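Local structure of CRISPR-associated protein, Cse2 family (3WA8) at residues T75-S79 with E153-R159; E164-D168 with Q181-R185. The protein probably binds crRNA with a G-rich sequence and stabilises the R-loop as the Cse2 (CasB) subunit of a type I-E CRISPR system. All coordinates share one frame; numbering follows the deposited sequence.

Contact 1: residues T75-S79 with E153-R159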
loop_
_atom_site.group_PDB
_atom_site.type_symbol
_atom_site.label_atom_id
_atom_site.label_comp_id
_atom_site.label_asym_id
_atom_site.label_seq_id
_atom_site.Cartn_x
_atom_site.Cartn_y
_atom_site.Cartn_z
ATOM N N THR A 75 0.848 -0.992 11.074
ATOM C CA THR A 75 2.243 -1.253 10.754
ATOM C C THR A 75 3.160 -1.607 11.918
ATOM O O THR A 75 2.919 -1.268 13.056
ATOM C CB THR A 75 2.887 -0.136 9.931
ATOM O OG1 THR A 75 4.161 -0.617 9.469
ATOM C CG2 THR A 75 3.076 1.139 10.771
ATOM N N VAL A 76 4.246 -2.269 11.584
ATOM C CA VAL A 76 5.189 -2.756 12.565
ATOM C C VAL A 76 6.614 -2.528 12.048
ATOM O O VAL A 76 7.590 -2.775 12.762
ATOM C CB VAL A 76 4.899 -4.259 12.852
ATOM C CG1 VAL A 76 6.160 -5.063 12.997
ATOM C CG2 VAL A 76 4.017 -4.396 14.072
ATOM N N SER A 77 6.725 -2.041 10.810
ATOM C CA SER A 77 8.013 -1.973 10.121
ATOM C C SER A 77 8.929 -0.932 10.743
ATOM O O SER A 77 8.473 0.124 11.201
ATOM C CB SER A 77 7.816 -1.607 8.665
ATOM O OG SER A 77 8.016 -0.210 8.528
ATOM N N SER A 78 10.226 -1.225 10.725
ATOM C CA SER A 78 11.238 -0.295 11.221
ATOM C C SER A 78 11.287 0.951 10.348
ATOM O O SER A 78 11.502 2.056 10.835
ATOM C CB SER A 78 12.605 -0.975 11.312
ATOM O OG SER A 78 12.781 -1.889 10.252
ATOM N N SER A 79 11.033 0.760 9.060
ATOM C CA SER A 79 11.001 1.846 8.102
ATOM C C SER A 79 10.002 2.933 8.465
ATOM O O SER A 79 10.274 4.105 8.223
ATOM C CB SER A 79 10.719 1.307 6.716
ATOM O OG SER A 79 11.723 0.374 6.342
ATOM N N GLU A 153 5.244 -7.310 6.226
ATOM C CA GLU A 153 5.534 -6.760 7.565
ATOM C C GLU A 153 6.229 -7.776 8.473
ATOM O O GLU A 153 6.880 -7.406 9.435
ATOM C CB GLU A 153 4.251 -6.242 8.228
ATOM C CG GLU A 153 3.607 -5.020 7.537
ATOM C CD GLU A 153 3.919 -3.688 8.209
ATOM O OE1 GLU A 153 4.442 -3.678 9.339
ATOM O OE2 GLU A 153 3.610 -2.632 7.624
ATOM N N SER A 154 6.097 -9.057 8.158
ATOM C CA SER A 154 6.883 -10.089 8.809
ATOM C C SER A 154 8.365 -9.924 8.594
ATOM O O SER A 154 9.136 -10.287 9.472
ATOM C CB SER A 154 6.500 -11.476 8.308
ATOM O OG SER A 154 5.243 -11.850 8.822
ATOM N N GLN A 155 8.787 -9.449 7.423
ATOM C CA GLN A 155 10.211 -9.128 7.266
ATOM C C GLN A 155 10.406 -7.769 7.868
ATOM O O GLN A 155 9.631 -6.849 7.640
ATOM C CB GLN A 155 10.687 -9.128 5.824
ATOM C CG GLN A 155 10.483 -10.422 5.113
ATOM C CD GLN A 155 11.181 -11.562 5.763
ATOM O OE1 GLN A 155 10.553 -12.556 6.124
ATOM N NE2 GLN A 155 12.488 -11.442 5.912
ATOM N N ASP A 156 11.444 -7.636 8.660
ATOM C CA ASP A 156 11.535 -6.451 9.476
ATOM C C ASP A 156 11.925 -5.225 8.636
ATOM O O ASP A 156 11.442 -4.112 8.883
ATOM C CB ASP A 156 12.537 -6.694 10.600
ATOM C CG ASP A 156 12.470 -5.643 11.640
ATOM O OD1 ASP A 156 11.526 -4.821 11.585
ATOM O OD2 ASP A 156 13.357 -5.643 12.517
ATOM N N ASP A 157 12.758 -5.475 7.622
ATOM C CA ASP A 157 13.583 -4.458 7.011
ATOM C C ASP A 157 12.992 -3.895 5.739
ATOM O O ASP A 157 13.655 -3.124 5.065
ATOM C CB ASP A 157 14.956 -5.056 6.696
ATOM C CG ASP A 157 15.575 -5.771 7.898
ATOM O OD1 ASP A 157 14.810 -6.228 8.784
ATOM O OD2 ASP A 157 16.828 -5.878 7.978
ATOM N N ILE A 158 11.769 -4.273 5.388
ATOM C CA ILE A 158 11.203 -3.835 4.121
ATOM C C ILE A 158 10.248 -2.663 4.273
ATOM O O ILE A 158 9.254 -2.743 4.994
ATOM C CB ILE A 158 10.458 -4.972 3.439
ATOM C CG1 ILE A 158 11.453 -6.064 3.064
ATOM C CG2 ILE A 158 9.697 -4.463 2.206
ATOM C CD1 ILE A 158 10.821 -7.308 2.557
ATOM N N ARG A 159 10.556 -1.574 3.583
ATOM C CA ARG A 159 9.751 -0.366 3.648
ATOM C C ARG A 159 8.577 -0.457 2.697
ATOM O O ARG A 159 8.769 -0.866 1.580
ATOM C CB ARG A 159 10.617 0.843 3.282
ATOM C CG ARG A 159 9.827 2.103 2.995
ATOM C CD ARG A 159 10.605 3.375 3.284
ATOM N NE ARG A 159 9.785 4.549 2.994
ATOM C CZ ARG A 159 10.269 5.764 2.752
ATOM N NH1 ARG A 159 11.576 6.012 2.783
ATOM N NH2 ARG A 159 9.434 6.746 2.481
#
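Glu-153 lays its carboxylate against the backbone turn at Thr-75 and Val-76. Its two oxygens share the work. OE2 takes the hydroxyl OG1 of Thr-75 on its syn lone pair, at 2.8 Å. OE1 accepts from the backbone N of Val-76 at 2.7 Å, on its syn side but 24° out of the carboxylate plane. A bend at chi2 (-100°) brings the carboxylate of Glu-153 up to the turn, where its side chain crosses that of Thr-75 at about a right angle. Thr-75 OG1 also accepts from the backbone N of Ser-77, which makes an ST turn. One hydroxyl therefore ties its own turn together and binds the glutamate. Farther along, Ser-78 OG donates to the carbonyl O of Asp-156 at 2.9 Å, from above the carbonyl plane. Ser-79 rests on the aliphatic start of Arg-159, with its OG 3.3 Å from Arg-159 CB. Ser-77 is the N-cap of the next helix, and its OG accepts from the backbone N of Glu-80. The contact lies at the surface. It joins the start of helix 78-82 to the end of helix 141-154 and the loop after it, while Ile-158 faces helix 109-119.

Contact 2: residues E164-D168 with Q181-R185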
loop_
_atom_site.group_PDB
_atom_site.type_symbol
_atom_site.label_atom_id
_atom_site.label_comp_id
_atom_site.label_asym_id
_atom_site.label_seq_id
_atom_site.Cartn_x
_atom_site.Cartn_y
_atom_site.Cartn_z
ATOM N N GLU A 164 2.589 6.179 -2.127
ATOM C CA GLU A 164 2.565 5.557 -3.450
ATOM C C GLU A 164 1.528 4.423 -3.477
ATOM O O GLU A 164 0.816 4.270 -4.477
ATOM C CB GLU A 164 3.955 5.093 -3.903
ATOM C CG GLU A 164 4.786 6.156 -4.644
ATOM C CD GLU A 164 5.639 7.091 -3.709
ATOM O OE1 GLU A 164 5.371 7.155 -2.473
ATOM O OE2 GLU A 164 6.575 7.775 -4.225
ATOM N N LEU A 165 1.412 3.663 -2.381
ATOM C CA LEU A 165 0.431 2.586 -2.339
ATOM C C LEU A 165 -0.981 3.139 -2.603
ATOM O O LEU A 165 -1.724 2.643 -3.489
ATOM C CB LEU A 165 0.484 1.812 -1.027
ATOM C CG LEU A 165 -0.404 0.548 -1.002
ATOM C CD1 LEU A 165 0.079 -0.486 -2.003
ATOM C CD2 LEU A 165 -0.453 -0.098 0.388
ATOM N N LEU A 166 -1.336 4.204 -1.886
ATOM C CA LEU A 166 -2.662 4.786 -2.045
ATOM C C LEU A 166 -2.907 5.270 -3.475
ATOM O O LEU A 166 -3.935 4.939 -4.069
ATOM C CB LEU A 166 -2.900 5.890 -1.014
ATOM C CG LEU A 166 -4.182 6.692 -1.165
ATOM C CD1 LEU A 166 -5.425 5.796 -1.038
ATOM C CD2 LEU A 166 -4.172 7.812 -0.163
ATOM N N ARG A 167 -1.960 6.034 -4.016
ATOM C CA ARG A 167 -2.039 6.494 -5.401
ATOM C C ARG A 167 -2.263 5.302 -6.343
ATOM O O ARG A 167 -3.081 5.366 -7.271
ATOM C CB ARG A 167 -0.771 7.282 -5.776
ATOM C CG ARG A 167 -0.570 7.618 -7.280
ATOM C CD ARG A 167 0.947 7.749 -7.677
ATOM N NE ARG A 167 1.305 6.840 -8.787
ATOM C CZ ARG A 167 1.738 7.216 -10.010
ATOM N NH1 ARG A 167 1.925 8.503 -10.320
ATOM N NH2 ARG A 167 2.012 6.292 -10.945
ATOM N N ASP A 168 -1.553 4.204 -6.075
ATOM C CA ASP A 168 -1.611 3.031 -6.933
ATOM C C ASP A 168 -2.950 2.332 -6.805
ATOM O O ASP A 168 -3.603 2.062 -7.822
ATOM C CB ASP A 168 -0.450 2.080 -6.655
ATOM C CG ASP A 168 0.828 2.483 -7.383
ATOM O OD1 ASP A 168 0.765 3.302 -8.328
ATOM O OD2 ASP A 168 1.911 1.992 -6.999
ATOM N N GLN A 181 0.569 -3.522 -14.481
ATOM C CA GLN A 181 1.757 -3.557 -15.322
ATOM C C GLN A 181 2.951 -3.065 -14.520
ATOM O O GLN A 181 4.021 -3.691 -14.544
ATOM C CB GLN A 181 1.621 -2.646 -16.532
ATOM C CG GLN A 181 0.688 -3.113 -17.555
ATOM C CD GLN A 181 0.662 -2.199 -18.733
ATOM O OE1 GLN A 181 1.680 -1.939 -19.367
ATOM N NE2 GLN A 181 -0.511 -1.720 -19.059
ATOM N N LYS A 182 2.762 -1.939 -13.824
ATOM C CA LYS A 182 3.869 -1.212 -13.216
ATOM C C LYS A 182 4.450 -2.067 -12.121
ATOM O O LYS A 182 5.663 -2.236 -12.034
ATOM C CB LYS A 182 3.379 0.106 -12.625
ATOM C CG LYS A 182 4.482 1.117 -12.298
ATOM C CD LYS A 182 4.089 2.015 -11.131
ATOM C CE LYS A 182 2.897 2.949 -11.431
ATOM N NZ LYS A 182 2.287 3.491 -10.175
ATOM N N TRP A 183 3.568 -2.620 -11.296
ATOM C CA TRP A 183 3.995 -3.485 -10.226
ATOM C C TRP A 183 4.770 -4.665 -10.767
ATOM O O TRP A 183 5.856 -4.955 -10.280
ATOM C CB TRP A 183 2.798 -3.949 -9.429
ATOM C CG TRP A 183 2.288 -2.899 -8.526
ATOM C CD1 TRP A 183 2.548 -1.557 -8.591
ATOM C CD2 TRP A 183 1.401 -3.077 -7.430
ATOM N NE1 TRP A 183 1.884 -0.889 -7.597
ATOM C CE2 TRP A 183 1.160 -1.792 -6.875
ATOM C CE3 TRP A 183 0.762 -4.190 -6.871
ATOM C CZ2 TRP A 183 0.326 -1.592 -5.783
ATOM C CZ3 TRP A 183 -0.076 -3.993 -5.772
ATOM C CH2 TRP A 183 -0.281 -2.697 -5.240
ATOM N N ALA A 184 4.237 -5.323 -11.791
ATOM C CA ALA A 184 4.861 -6.518 -12.306
ATOM C C ALA A 184 6.293 -6.222 -12.735
ATOM O O ALA A 184 7.229 -7.018 -12.499
ATOM C CB ALA A 184 4.060 -7.071 -13.468
ATOM N N ARG A 185 6.470 -5.062 -13.359
ATOM C CA ARG A 185 7.766 -4.713 -13.909
ATOM C C ARG A 185 8.697 -4.427 -12.778
ATOM O O ARG A 185 9.856 -4.774 -12.857
ATOM C CB ARG A 185 7.692 -3.522 -14.859
ATOM C CG ARG A 185 6.774 -3.757 -16.020
ATOM C CD ARG A 185 6.828 -2.648 -17.001
ATOM N NE ARG A 185 5.807 -2.915 -17.983
ATOM C CZ ARG A 185 5.822 -2.477 -19.228
ATOM N NH1 ARG A 185 6.816 -1.711 -19.659
ATOM N NH2 ARG A 185 4.835 -2.824 -20.043
#
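Asp-168 and Lys-182 form the salt bridge between the two helices. Their side chains come from opposite directions, and Asp-168 OD1 lies 2.4 Å from Lys-182 NZ, though that value is doubtful. A bend at chi3 (-66°) turns the end of Lys-182 so that NZ meets OD1. Arg-167 joins the network through a long salt bridge from its NE to OD1 of Asp-168, 3.6 Å away. That oxygen and Lys-182 NZ both lie at the edge of the guanidinium, in its plane.

The hydrogen bond is made by the other oxygen. Trp-183 NE1 donates to Asp-168 OD2 at 2.9 Å, with an almost straight N-H...O angle of 176°. The acceptor lies in the indole plane, but the donor comes from above the carboxylate plane, and the two planes are 67° apart.

The apolar part is small. Leu-165 CD1 touches Trp-183 CH2 at 3.9 Å. Trp-183 also packs edge-to-face with Trp-172 and touches helix 124-135. A leucine in place of Trp-183 would probably leave OD2 of Asp-168 without its indole donor and open a gap beside Leu-165.

The axes of 164-168 and 181-185 come no closer than 12.8 Å, so the contact is made by side chains, with Lys-182 and Trp-183 reaching across to Asp-168. One buried aspartate takes both a cation and an N-H from helix 178-197, and its negative charge is probably offset by Lys-182 and Arg-167.

How the contacts relate
The two contacts follow each other along the chain. Contact 1 closes at Arg-159, and helix 162-170, which carries the first half of contact 2, begins soon after. Their centres are about 19 Å apart and their nearest atoms about 6 Å, without touching. In both, the two oxygens of one carboxylate meet different partners across the contact. In contact 1 these are a hydroxyl and a backbone N-H at the surface; from helix 178-197 in contact 2 they are a lysine and an indole in the interior. Mercury (II) ions lie about 4 Å from the Arg-159 side chain and about 8 Å from the Leu-165 side chain. They probably come from crystal preparation and mark no RNA site.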